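Nrps/pks (Streptomyces albus, PDB 4OPF) probably catalyses the decarboxylative Claisen condensation that extends an acyl chain, as a ketosynthase domain of the oxazolomycin assembly line. Local coordinates at residues 353-358 against 376-381; 213-218 against 361-366; 13-18 against 88-93; 273-278 against 402-407. All coordinates share one frame; numbering follows the deposited sequence. Where two conformers were deposited one is given.

Interaction 1 (353-358 against 376-381); sequences RAIVPF and RFERAL
Glu378 O receives the amide N-H of Phe358 at 2.8 Å from Phe358 N, a nearly straight bond that meets the oxygen almost along its C=O axis. This link joins two extended pieces of loop and sets the aromatic pair beside it. Phe358 and Phe377 lie side by side, pointing the same way, and form an offset stack with centroids 4.7 Å apart and planes at 26°. Phe358 CE2 sits over the centre of the Phe377 ring, and the chi1 of 176°, which places CG of Phe358 opposite its own nitrogen, carries the ring there. The guanidinium of Arg379 runs past this pair to a hydrogen bond with Ser360 O. On the other side of the backbone bond, Glu378 CB packs against Ile355 CG2 at 3.9 Å, the two side chains crossing at about a right angle. In the conformer given, one of two for Glu378, the carboxylate turns back to its own segment: OE1 takes a salt bridge from Arg376 NH1 (2.8 Å), while the anti lone pair of OE2 takes Ala380 N (2.8 Å). Further along, Leu381 CD1 rests on Ala354 CB at 4.0 Å, and Pro357 CB lies 3.4 Å from Arg379 O. Antiparallel pairing continues between Ile355 and Thr382, making the arrangement the irregular end of the small two-stranded sheet 354-355/382-383, which follows helix 338-352 in this ketosynthase of thiolase fold.

Interaction 2 (213-218 against 361-366); sequences VFDRRA and GRQPLE
Gln363 reaches across to Asp215 and two arginines, and its side chain meets them in turn. CB lies against the Asp215 carboxylate, 3.3 Å from OD2. With chi1 at -161°, CG stands opposite the Gln363 nitrogen and reaches Arg216, 3.8 Å from Arg216 NH2. The terminal amide then fits between two guanidinium groups: OE1 is over the centre of the Arg216 group, whereas NE2 lies over a face of the Arg217 group, toward its rim. The amide is turned only 14° from the Arg217 plane but 33° from that of Arg216, so the first approach is nearly flat. At the backbone, Arg216 N donates to Gln363 O at 3.0 Å, in the carbonyl plane. Asp215 ties the same region together. Its OD1 accepts Arg217 N at 2.9 Å through the anti lone pair, and OD2 takes a weak bond from Arg362 N while forming a long salt bridge with Arg217 NH2 (3.3 Å). This carboxylate probably eases the approach of Arg217 and Arg362, whose side chains cross at about a right angle. Leu365 covers the peptide before Asp215, and its CD2 reaches Phe214 CB at 4.1 Å. Phe214 itself packs onto helix 300-314. The hydrogen bond to OD1 defines an Asx turn, here overlapping a type I beta turn from Asp215 to Ala218, a compact loop-to-loop join at the surface of the ketosynthase.

Interaction 3 (13-18 against 88-93); sequences GMSGRF and TLFAFC
Ser15 and Ala91 form the close part of this contact, where strand 9-17 packs against helix 79-95. Ser15 CB lies 3.6 Å from Ala91 N and 4.0 Å from Ala91 CB, and the Ala91 methyl in turn covers the peptide leading from Met14 to Ser15. Beside it Gly13, which has no side chain, brings its CA to 4.0 Å from Ala91 O. Small residues therefore let the segment axes approach to 6.0 Å, at an angle of 142° between their directions. Ser15 OG, swung opposite its own nitrogen by a chi1 of -166°, comes 3.3 Å from Phe90 CB near the plane of the Phe90 ring. This buried hydroxyl has its polar partner in Glu87, one helical turn back from Ala91.

Toward Arg17 the packing is looser. The partly exposed guanidinium approaches Phe90 obliquely through NH1, which stays 3.9 Å from CE2; the two planes differ by 22°. A bend at chi3 directs the group toward the helix, and its firm partners are Glu86 and Glu87, whose salt bridges to NH1 hold it there. Phe90 also has a cation-pi partner in Arg423.

The segments themselves share no hydrogen bond; Met14 N bonds to Asp94 of the same helix, and Gly13, Ser15 and Arg17 pair with strand 226-234. The Met14 side chain faces the other way, onto helix 338-352. Strand 9-17 is thus sandwiched between that helix and helix 79-95, whose far side meets helix 138-147.

Interaction 4 (273-278 against 402-407); sequences GVMARA and NAHAVL
Met275 lies over the face of the His404 ring, the central pairing between helix 268-282 and strand 401-408. Its CG stands 3.6 Å from the ring centroid and only 10° off the normal, a CH-pi contact almost over the middle of the imidazole. The selenium of this selenomethionine lies 4.3 Å from the centroid, in an oblique position nearest CE1. Ala278 meets the same ring quite differently: its CB lies in the ring plane at the edge, 3.8 Å from CD2. One residue thus covers a face and the other closes a side. The ring is brought out to them by a chi1 of -172°, which sets CG of His404 opposite its nitrogen, and its rotation is fixed by hydrogen bonds at both nitrogens, ND1 with Ser394 and NE2 with Tyr314.

Val274 straddles the start of the contact with its two methyls. CG1 points between Asn402 CB, at 4.0 Å, and His404 CB, crossing both side chains obliquely, while CG2 reaches the strand backbone at Asn402 O (3.8 Å). Asn402 sends its amide away to Asn255 and Asp257. At the other end Ala278 CB also touches Val406 CG2 at 4.2 Å.

The axes of 273-278 and 402-407 lie at 29°, and the alternate residues Asn402, His404 and Val406 face the helix. Strand 401-408 lies between strands 247-256 and 390-396 in the large mixed sheet; helix 300-314 packs alongside through Met275, and Arg277 leads outward to a salt bridge with Asp178 of the second subunit.

How the interactions relate
From the N terminus, interaction 3 closes first, joining strand 9-17 to helix 79-95 before any other contact opens. Segment 213-218 then begins interaction 2 and helix 268-282 begins interaction 4. Interaction 1 opens and closes at 353-358 and 376-381, wholly within the span of interaction 4, which ends on strand 401-408. Interaction 2 crosses both: its second segment, 361-366, falls between the two halves of each. Interactions 1 and 2 touch, with Phe358 and Phe377 packing on Val213 and Phe214, and form one continuous patch of loops. Interactions 3 and 4 lie on opposite sides of the chain's centre, about 8 Å apart at their nearest atoms, and pack helices on the same sheet.

Interaction 1 (353-358 against 376-381)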
loop_
_atom_site.group_PDB
_atom_site.type_symbol
_atom_site.label_atom_id
_atom_site.label_comp_id
_atom_site.label_asym_id
_atom_site.label_seq_id
_atom_site.Cartn_x
_atom_site.Cartn_y
_atom_site.Cartn_z
ATOM N N ARG A 353 -18.023 26.500 1.363
ATOM C CA ARG A 353 -18.413 26.893 2.727
ATOM C C ARG A 353 -19.894 26.654 2.989
ATOM O O ARG A 353 -20.626 27.563 3.356
ATOM C CB ARG A 353 -18.038 28.357 2.996
ATOM C CG ARG A 353 -16.557 28.579 2.796
ATOM C CD ARG A 353 -16.127 30.030 2.824
ATOM N NE ARG A 353 -14.703 30.076 2.466
ATOM C CZ ARG A 353 -13.914 31.158 2.495
ATOM N NH1 ARG A 353 -14.391 32.345 2.875
ATOM N NH2 ARG A 353 -12.626 31.046 2.146
ATOM N N ALA A 354 -20.336 25.433 2.799
ATOM C CA ALA A 354 -21.707 25.118 3.048
ATOM C C ALA A 354 -21.845 23.696 3.513
ATOM O O ALA A 354 -21.044 22.817 3.145
ATOM C CB ALA A 354 -22.551 25.344 1.794
ATOM N N ILE A 355 -22.895 23.475 4.284
ATOM C CA ILE A 355 -23.272 22.145 4.699
ATOM C C ILE A 355 -24.471 21.725 3.883
ATOM O O ILE A 355 -25.419 22.450 3.787
ATOM C CB ILE A 355 -23.567 22.115 6.187
ATOM C CG1 ILE A 355 -22.260 22.502 6.901
ATOM C CG2 ILE A 355 -24.027 20.708 6.570
ATOM C CD1 ILE A 355 -22.203 22.137 8.345
ATOM N N VAL A 356 -24.383 20.550 3.267
ATOM C CA VAL A 356 -25.465 20.008 2.497
ATOM C C VAL A 356 -26.463 19.221 3.343
ATOM O O VAL A 356 -26.162 18.790 4.453
ATOM C CB VAL A 356 -24.945 19.135 1.401
ATOM C CG1 VAL A 356 -23.974 19.917 0.568
ATOM C CG2 VAL A 356 -24.310 17.861 1.945
ATOM N N PRO A 357 -27.675 19.053 2.811
ATOM C CA PRO A 357 -28.681 18.313 3.569
ATOM C C PRO A 357 -28.297 16.856 3.769
ATOM O O PRO A 357 -27.700 16.234 2.888
ATOM C CB PRO A 357 -29.934 18.357 2.681
ATOM C CG PRO A 357 -29.647 19.269 1.578
ATOM C CD PRO A 357 -28.219 19.714 1.626
ATOM N N PHE A 358 -28.684 16.319 4.899
ATOM C CA PHE A 358 -28.708 14.901 5.116
ATOM C C PHE A 358 -30.106 14.354 4.841
ATOM O O PHE A 358 -31.106 14.889 5.341
ATOM C CB PHE A 358 -28.309 14.606 6.539
ATOM C CG PHE A 358 -28.397 13.166 6.902
ATOM C CD1 PHE A 358 -27.577 12.239 6.304
ATOM C CD2 PHE A 358 -29.319 12.730 7.835
ATOM C CE1 PHE A 358 -27.654 10.896 6.638
ATOM C CE2 PHE A 358 -29.386 11.393 8.197
ATOM C CZ PHE A 358 -28.556 10.467 7.590
ATOM N N ARG A 376 -25.781 16.457 15.447
ATOM C CA ARG A 376 -27.000 16.761 14.740
ATOM C C ARG A 376 -26.902 16.435 13.230
ATOM O O ARG A 376 -25.806 16.235 12.685
ATOM C CB ARG A 376 -27.329 18.229 14.928
ATOM C CG ARG A 376 -26.301 19.170 14.327
ATOM C CD ARG A 376 -26.663 20.640 14.543
ATOM N NE ARG A 376 -28.091 20.876 14.245
ATOM C CZ ARG A 376 -28.578 21.243 13.063
ATOM N NH1 ARG A 376 -27.776 21.467 12.036
ATOM N NH2 ARG A 376 -29.878 21.370 12.902
ATOM N N PHE A 377 -28.056 16.397 12.577
ATOM C CA PHE A 377 -28.172 16.171 11.149
ATOM C C PHE A 377 -28.802 17.397 10.470
ATOM O O PHE A 377 -29.933 17.701 10.778
ATOM C CB PHE A 377 -29.129 15.028 10.909
ATOM C CG PHE A 377 -28.662 13.700 11.413
ATOM C CD1 PHE A 377 -27.400 13.222 11.106
ATOM C CD2 PHE A 377 -29.537 12.888 12.147
ATOM C CE1 PHE A 377 -26.992 11.979 11.556
ATOM C CE2 PHE A 377 -29.137 11.642 12.602
ATOM C CZ PHE A 377 -27.857 11.197 12.306
ATOM N N GLU A 378 -28.088 18.095 9.583
ATOM C CA GLU A 378 -28.641 19.224 8.876
ATOM C C GLU A 378 -29.655 18.752 7.834
ATOM O O GLU A 378 -29.417 17.792 7.117
ATOM C CB GLU A 378 -27.519 20.007 8.200
ATOM C CG GLU A 378 -27.923 21.351 7.622
ATOM C CD GLU A 378 -28.909 22.154 8.497
ATOM O OE1 GLU A 378 -28.510 22.655 9.575
ATOM O OE2 GLU A 378 -30.071 22.313 8.093
ATOM N N ARG A 379 -30.785 19.409 7.758
ATOM C CA ARG A 379 -31.795 19.053 6.800
ATOM C C ARG A 379 -31.791 20.015 5.607
ATOM O O ARG A 379 -32.403 19.719 4.594
ATOM C CB ARG A 379 -33.150 19.072 7.462
ATOM C CG ARG A 379 -33.299 18.194 8.709
ATOM C CD ARG A 379 -33.499 16.738 8.294
ATOM N NE ARG A 379 -33.195 15.780 9.367
ATOM C CZ ARG A 379 -33.013 14.467 9.200
ATOM N NH1 ARG A 379 -33.097 13.897 7.989
ATOM N NH2 ARG A 379 -32.735 13.714 10.263
ATOM N N ALA A 380 -31.140 21.169 5.720
ATOM C CA ALA A 380 -31.146 22.141 4.627
ATOM C C ALA A 380 -29.731 22.402 4.119
ATOM O O ALA A 380 -28.776 22.074 4.786
ATOM C CB ALA A 380 -31.745 23.437 5.107
ATOM N N LEU A 381 -29.609 23.019 2.956
ATOM C CA LEU A 381 -28.370 23.656 2.559
ATOM C C LEU A 381 -28.128 24.889 3.419
ATOM O O LEU A 381 -28.874 25.808 3.353
ATOM C CB LEU A 381 -28.447 24.117 1.116
ATOM C CG LEU A 381 -27.138 24.686 0.523
ATOM C CD1 LEU A 381 -25.986 23.673 0.514
ATOM C CD2 LEU A 381 -27.424 25.193 -0.896
#

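Interaction 2 (213-218 against 361-366)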
loop_
_atom_site.group_PDB
_atom_site.type_symbol
_atom_site.label_atom_id
_atom_site.label_comp_id
_atom_site.label_asym_id
_atom_site.label_seq_id
_atom_site.Cartn_x
_atom_site.Cartn_y
_atom_site.Cartn_z
ATOM N N VAL A 213 -30.346 5.027 6.788
ATOM C CA VAL A 213 -29.274 4.967 7.774
ATOM C C VAL A 213 -29.611 5.785 9.025
ATOM O O VAL A 213 -30.522 6.620 8.994
ATOM C CB VAL A 213 -27.887 5.301 7.135
ATOM C CG1 VAL A 213 -27.813 6.722 6.586
ATOM C CG2 VAL A 213 -26.770 5.038 8.120
ATOM N N PHE A 214 -28.921 5.462 10.138
ATOM C CA PHE A 214 -29.126 6.082 11.494
ATOM C C PHE A 214 -30.611 6.138 11.909
ATOM O O PHE A 214 -31.065 7.109 12.514
ATOM C CB PHE A 214 -28.435 7.465 11.615
ATOM C CG PHE A 214 -26.964 7.400 11.396
ATOM C CD1 PHE A 214 -26.169 6.581 12.192
ATOM C CD2 PHE A 214 -26.362 8.103 10.365
ATOM C CE1 PHE A 214 -24.796 6.469 11.972
ATOM C CE2 PHE A 214 -24.991 7.995 10.143
ATOM C CZ PHE A 214 -24.210 7.189 10.964
ATOM N N ASP A 215 -31.282 5.018 11.644
ATOM C CA ASP A 215 -32.712 4.947 11.388
ATOM C C ASP A 215 -33.167 3.477 11.484
ATOM O O ASP A 215 -32.459 2.576 11.011
ATOM C CB ASP A 215 -32.948 5.421 9.949
ATOM C CG ASP A 215 -34.419 5.503 9.582
ATOM O OD1 ASP A 215 -35.123 4.471 9.481
ATOM O OD2 ASP A 215 -34.877 6.629 9.354
ATOM N N ARG A 216 -34.360 3.228 12.028
ATOM C CA ARG A 216 -34.896 1.842 12.174
ATOM C C ARG A 216 -35.184 1.006 10.894
ATOM O O ARG A 216 -35.258 -0.223 10.974
ATOM C CB ARG A 216 -36.176 1.855 13.007
ATOM C CG ARG A 216 -35.940 2.036 14.480
ATOM C CD ARG A 216 -37.210 1.678 15.222
ATOM N NE ARG A 216 -38.265 2.717 15.165
ATOM C CZ ARG A 216 -39.580 2.529 14.920
ATOM N NH1 ARG A 216 -40.098 1.314 14.701
ATOM N NH2 ARG A 216 -40.412 3.582 14.913
ATOM N N ARG A 217 -35.378 1.640 9.739
ATOM C CA ARG A 217 -35.621 0.879 8.501
ATOM C C ARG A 217 -34.327 0.418 7.811
ATOM O O ARG A 217 -34.386 -0.283 6.791
ATOM C CB ARG A 217 -36.485 1.694 7.542
ATOM C CG ARG A 217 -37.914 1.876 8.048
ATOM C CD ARG A 217 -38.590 3.063 7.369
ATOM N NE ARG A 217 -38.037 4.354 7.805
ATOM C CZ ARG A 217 -38.402 5.540 7.319
ATOM N NH1 ARG A 217 -39.323 5.627 6.359
ATOM N NH2 ARG A 217 -37.839 6.644 7.790
ATOM N N ALA A 218 -33.174 0.793 8.378
ATOM C CA ALA A 218 -31.844 0.508 7.779
ATOM C C ALA A 218 -31.588 -0.981 7.417
ATOM O O ALA A 218 -31.599 -1.860 8.288
ATOM C CB ALA A 218 -30.725 1.054 8.683
ATOM N N GLY A 361 -32.055 9.352 8.534
ATOM C CA GLY A 361 -32.123 9.650 9.994
ATOM C C GLY A 361 -33.503 9.950 10.604
ATOM O O GLY A 361 -33.616 10.453 11.740
ATOM N N ARG A 362 -34.552 9.573 9.869
ATOM C CA ARG A 362 -35.909 10.092 10.076
ATOM C C ARG A 362 -36.730 9.128 10.959
ATOM O O ARG A 362 -37.966 9.087 10.873
ATOM C CB ARG A 362 -36.638 10.353 8.719
ATOM C CG ARG A 362 -35.807 10.336 7.420
ATOM C CD ARG A 362 -35.772 8.943 6.784
ATOM N NE ARG A 362 -35.395 8.969 5.377
ATOM C CZ ARG A 362 -34.799 7.973 4.723
ATOM N NH1 ARG A 362 -34.452 6.849 5.349
ATOM N NH2 ARG A 362 -34.507 8.129 3.429
ATOM N N GLN A 363 -36.041 8.367 11.809
ATOM C CA GLN A 363 -36.664 7.326 12.632
ATOM C C GLN A 363 -35.597 6.887 13.641
ATOM O O GLN A 363 -35.021 5.797 13.519
ATOM C CB GLN A 363 -37.152 6.157 11.749
ATOM C CG GLN A 363 -38.204 5.247 12.379
ATOM C CD GLN A 363 -39.186 4.674 11.362
ATOM O OE1 GLN A 363 -39.191 3.467 11.092
ATOM N NE2 GLN A 363 -40.025 5.544 10.792
ATOM N N PRO A 364 -35.329 7.744 14.650
ATOM C CA PRO A 364 -34.080 7.592 15.390
ATOM C C PRO A 364 -33.939 6.204 16.023
ATOM O O PRO A 364 -34.924 5.471 16.196
ATOM C CB PRO A 364 -34.141 8.714 16.442
ATOM C CG PRO A 364 -35.592 8.979 16.635
ATOM C CD PRO A 364 -36.261 8.670 15.320
ATOM N N LEU A 365 -32.704 5.859 16.356
ATOM C CA LEU A 365 -32.382 4.536 16.849
ATOM C C LEU A 365 -32.935 4.443 18.252
ATOM O O LEU A 365 -33.332 5.453 18.822
ATOM C CB LEU A 365 -30.867 4.306 16.808
ATOM C CG LEU A 365 -30.192 4.319 15.422
ATOM C CD1 LEU A 365 -31.060 3.671 14.347
ATOM C CD2 LEU A 365 -29.835 5.740 15.027
ATOM N N GLU A 366 -32.932 3.249 18.822
ATOM C CA GLU A 366 -33.714 2.987 20.029
ATOM C C GLU A 366 -32.911 3.162 21.317
ATOM O O GLU A 366 -33.497 3.343 22.397
ATOM C CB GLU A 366 -34.288 1.574 19.967
ATOM C CG GLU A 366 -35.511 1.336 20.835
ATOM C CD GLU A 366 -35.826 -0.138 20.930
ATOM O OE1 GLU A 366 -35.831 -0.802 19.873
ATOM O OE2 GLU A 366 -36.042 -0.637 22.051
#

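Interaction 3 (13-18 against 88-93)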
loop_
_atom_site.group_PDB
_atom_site.type_symbol
_atom_site.label_atom_id
_atom_site.label_comp_id
_atom_site.label_asym_id
_atom_site.label_seq_id
_atom_site.Cartn_x
_atom_site.Cartn_y
_atom_site.Cartn_z
ATOM N N GLY A 13 -6.255 19.397 -7.453
ATOM C CA GLY A 13 -7.129 19.146 -8.549
ATOM C C GLY A 13 -7.990 17.940 -8.280
ATOM O O GLY A 13 -7.597 17.057 -7.503
HETATM N N MSE A 14 -9.168 17.904 -8.898
HETATM C CA MSE A 14 -10.061 16.802 -8.665
HETATM C C MSE A 14 -11.047 16.661 -9.766
HETATM O O MSE A 14 -11.417 17.628 -10.400
HETATM C CB MSE A 14 -10.813 16.990 -7.349
HETATM C CG MSE A 14 -11.556 18.335 -7.311
HETATM SE SE MSE A 14 -12.304 18.709 -5.468
HETATM C CE MSE A 14 -12.193 17.002 -4.778
ATOM N N SER A 15 -11.519 15.448 -9.931
ATOM C CA SER A 15 -12.548 15.117 -10.872
ATOM C C SER A 15 -13.277 13.923 -10.356
ATOM O O SER A 15 -12.778 13.170 -9.507
ATOM C CB SER A 15 -11.963 14.726 -12.210
ATOM O OG SER A 15 -13.030 14.728 -13.179
ATOM N N GLY A 16 -14.465 13.716 -10.862
ATOM C CA GLY A 16 -15.230 12.516 -10.519
ATOM C C GLY A 16 -16.571 12.389 -11.217
ATOM O O GLY A 16 -16.992 13.309 -11.895
ATOM N N ARG A 17 -17.209 11.238 -11.042
ATOM C CA ARG A 17 -18.432 10.905 -11.724
ATOM C C ARG A 17 -19.188 9.960 -10.829
ATOM O O ARG A 17 -18.622 8.994 -10.387
ATOM C CB ARG A 17 -18.058 10.201 -13.036
ATOM C CG ARG A 17 -19.141 10.166 -14.024
ATOM C CD ARG A 17 -18.763 9.566 -15.381
ATOM N NE ARG A 17 -17.442 10.007 -15.846
ATOM C CZ ARG A 17 -16.929 9.704 -17.063
ATOM N NH1 ARG A 17 -15.723 10.130 -17.410
ATOM N NH2 ARG A 17 -17.646 8.978 -17.947
ATOM N N PHE A 18 -20.462 10.236 -10.550
ATOM C CA PHE A 18 -21.268 9.430 -9.628
ATOM C C PHE A 18 -22.684 9.337 -10.159
ATOM O O PHE A 18 -23.045 10.067 -11.065
ATOM C CB PHE A 18 -21.252 10.097 -8.241
ATOM C CG PHE A 18 -19.885 10.176 -7.638
ATOM C CD1 PHE A 18 -19.291 9.054 -7.128
ATOM C CD2 PHE A 18 -19.180 11.351 -7.650
ATOM C CE1 PHE A 18 -17.998 9.098 -6.615
ATOM C CE2 PHE A 18 -17.900 11.413 -7.140
ATOM C CZ PHE A 18 -17.293 10.272 -6.622
ATOM N N THR A 88 -8.624 10.721 -14.581
ATOM C CA THR A 88 -7.312 11.251 -14.197
ATOM C C THR A 88 -6.974 12.411 -15.130
ATOM O O THR A 88 -6.526 13.452 -14.648
ATOM C CB THR A 88 -6.244 10.167 -14.207
ATOM O OG1 THR A 88 -6.625 9.134 -13.280
ATOM C CG2 THR A 88 -4.867 10.751 -13.885
ATOM N N LEU A 89 -7.184 12.250 -16.439
ATOM C CA LEU A 89 -7.011 13.355 -17.349
ATOM C C LEU A 89 -7.831 14.573 -16.900
ATOM O O LEU A 89 -7.310 15.688 -16.900
ATOM C CB LEU A 89 -7.368 12.981 -18.765
ATOM C CG LEU A 89 -7.311 14.117 -19.778
ATOM C CD1 LEU A 89 -5.903 14.710 -19.928
ATOM C CD2 LEU A 89 -7.826 13.597 -21.080
ATOM N N PHE A 90 -9.084 14.361 -16.513
ATOM C CA PHE A 90 -9.911 15.464 -16.105
ATOM C C PHE A 90 -9.448 16.095 -14.795
ATOM O O PHE A 90 -9.613 17.304 -14.588
ATOM C CB PHE A 90 -11.393 15.060 -16.005
ATOM C CG PHE A 90 -12.021 14.582 -17.301
ATOM C CD1 PHE A 90 -11.501 14.890 -18.532
ATOM C CD2 PHE A 90 -13.139 13.778 -17.255
ATOM C CE1 PHE A 90 -12.083 14.413 -19.707
ATOM C CE2 PHE A 90 -13.738 13.301 -18.432
ATOM C CZ PHE A 90 -13.210 13.624 -19.650
ATOM N N ALA A 91 -8.875 15.322 -13.889
ATOM C CA ALA A 91 -8.332 15.918 -12.671
ATOM C C ALA A 91 -7.128 16.784 -12.968
ATOM O O ALA A 91 -6.960 17.841 -12.372
ATOM C CB ALA A 91 -7.976 14.853 -11.663
ATOM N N PHE A 92 -6.292 16.376 -13.908
ATOM C CA PHE A 92 -5.163 17.213 -14.316
ATOM C C PHE A 92 -5.644 18.527 -14.940
ATOM O O PHE A 92 -5.085 19.588 -14.661
ATOM C CB PHE A 92 -4.269 16.498 -15.325
ATOM C CG PHE A 92 -3.544 15.304 -14.780
ATOM C CD1 PHE A 92 -3.338 15.114 -13.450
ATOM C CD2 PHE A 92 -3.071 14.357 -15.628
ATOM C CE1 PHE A 92 -2.641 14.008 -12.945
ATOM C CE2 PHE A 92 -2.327 13.260 -15.148
ATOM C CZ PHE A 92 -2.117 13.092 -13.801
ATOM N N CYS A 93 -6.639 18.435 -15.819
ATOM C CA CYS A 93 -7.342 19.622 -16.346
ATOM C C CYS A 93 -7.811 20.549 -15.216
ATOM O O CYS A 93 -7.565 21.756 -15.250
ATOM C CB CYS A 93 -8.560 19.208 -17.158
ATOM S SG CYS A 93 -7.977 18.417 -18.697
#

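Interaction 4 (273-278 against 402-407)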
loop_
_atom_site.group_PDB
_atom_site.type_symbol
_atom_site.label_atom_id
_atom_site.label_comp_id
_atom_site.label_asym_id
_atom_site.label_seq_id
_atom_site.Cartn_x
_atom_site.Cartn_y
_atom_site.Cartn_z
ATOM N N GLY A 273 -10.115 4.627 18.201
ATOM C CA GLY A 273 -8.695 4.786 18.038
ATOM C C GLY A 273 -8.313 5.426 16.698
ATOM O O GLY A 273 -7.448 6.273 16.642
ATOM N N VAL A 274 -8.957 5.021 15.600
ATOM C CA VAL A 274 -8.557 5.533 14.296
ATOM C C VAL A 274 -8.950 6.996 14.208
ATOM O O VAL A 274 -8.225 7.823 13.643
ATOM C CB VAL A 274 -9.125 4.709 13.144
ATOM C CG1 VAL A 274 -10.583 5.052 12.867
ATOM C CG2 VAL A 274 -8.316 4.973 11.923
HETATM N N MSE A 275 -10.064 7.348 14.814
HETATM C CA MSE A 275 -10.476 8.761 14.766
HETATM C C MSE A 275 -9.571 9.603 15.656
HETATM O O MSE A 275 -9.135 10.675 15.239
HETATM C CB MSE A 275 -11.921 8.973 15.181
HETATM C CG MSE A 275 -12.917 8.300 14.223
HETATM SE SE MSE A 275 -14.782 8.851 14.611
HETATM C CE MSE A 275 -15.072 7.640 16.074
ATOM N N ALA A 276 -9.291 9.145 16.867
ATOM C CA ALA A 276 -8.361 9.868 17.744
ATOM C C ALA A 276 -6.975 9.997 17.149
ATOM O O ALA A 276 -6.334 11.035 17.269
ATOM C CB ALA A 276 -8.286 9.184 19.116
ATOM N N ARG A 277 -6.487 8.970 16.456
ATOM C CA ARG A 277 -5.207 9.073 15.776
ATOM C C ARG A 277 -5.194 10.094 14.661
ATOM O O ARG A 277 -4.226 10.856 14.497
ATOM C CB ARG A 277 -4.790 7.673 15.268
ATOM C CG ARG A 277 -3.465 7.607 14.544
ATOM C CD ARG A 277 -2.243 7.903 15.458
ATOM N NE ARG A 277 -1.056 7.954 14.586
ATOM C CZ ARG A 277 0.044 8.653 14.822
ATOM N NH1 ARG A 277 1.024 8.643 13.919
ATOM N NH2 ARG A 277 0.152 9.371 15.941
ATOM N N ALA A 278 -6.217 10.125 13.827
ATOM C CA ALA A 278 -6.212 11.108 12.730
ATOM C C ALA A 278 -6.221 12.525 13.273
ATOM O O ALA A 278 -5.566 13.436 12.723
ATOM C CB ALA A 278 -7.402 10.937 11.812
ATOM N N ASN A 402 -10.276 0.198 9.126
ATOM C CA ASN A 402 -10.870 1.464 9.353
ATOM C C ASN A 402 -9.948 2.579 8.944
ATOM O O ASN A 402 -8.705 2.483 9.103
ATOM C CB ASN A 402 -11.139 1.652 10.841
ATOM C CG ASN A 402 -11.868 0.505 11.442
ATOM O OD1 ASN A 402 -12.987 0.207 11.061
ATOM N ND2 ASN A 402 -11.254 -0.152 12.390
ATOM N N ALA A 403 -10.545 3.675 8.487
ATOM C CA ALA A 403 -9.806 4.828 8.089
ATOM C C ALA A 403 -10.567 6.088 8.429
ATOM O O ALA A 403 -11.803 6.072 8.384
ATOM C CB ALA A 403 -9.548 4.761 6.608
ATOM N N HIS A 404 -9.837 7.169 8.710
ATOM C CA HIS A 404 -10.457 8.434 9.047
ATOM C C HIS A 404 -9.539 9.558 8.635
ATOM O O HIS A 404 -8.343 9.527 8.882
ATOM C CB HIS A 404 -10.706 8.470 10.566
ATOM C CG HIS A 404 -11.522 9.631 11.062
ATOM N ND1 HIS A 404 -12.899 9.680 10.972
ATOM C CD2 HIS A 404 -11.157 10.745 11.747
ATOM C CE1 HIS A 404 -13.331 10.804 11.518
ATOM N NE2 HIS A 404 -12.302 11.448 12.030
ATOM N N ALA A 405 -10.094 10.561 7.970
ATOM C CA ALA A 405 -9.317 11.669 7.458
ATOM C C ALA A 405 -9.917 12.975 7.953
ATOM O O ALA A 405 -11.152 13.106 8.028
ATOM C CB ALA A 405 -9.313 11.639 5.942
ATOM N N VAL A 406 -9.044 13.938 8.227
ATOM C CA VAL A 406 -9.401 15.290 8.653
ATOM C C VAL A 406 -8.924 16.287 7.602
ATOM O O VAL A 406 -7.761 16.292 7.241
ATOM C CB VAL A 406 -8.759 15.618 10.018
ATOM C CG1 VAL A 406 -9.095 17.024 10.464
ATOM C CG2 VAL A 406 -9.257 14.646 11.070
ATOM N N LEU A 407 -9.848 17.123 7.116
ATOM C CA LEU A 407 -9.630 18.097 6.067
ATOM C C LEU A 407 -10.036 19.532 6.485
ATOM O O LEU A 407 -10.939 19.702 7.333
ATOM C CB LEU A 407 -10.448 17.664 4.889
ATOM C CG LEU A 407 -10.059 16.316 4.300
ATOM C CD1 LEU A 407 -11.285 15.541 3.946
ATOM C CD2 LEU A 407 -9.265 16.603 3.038
#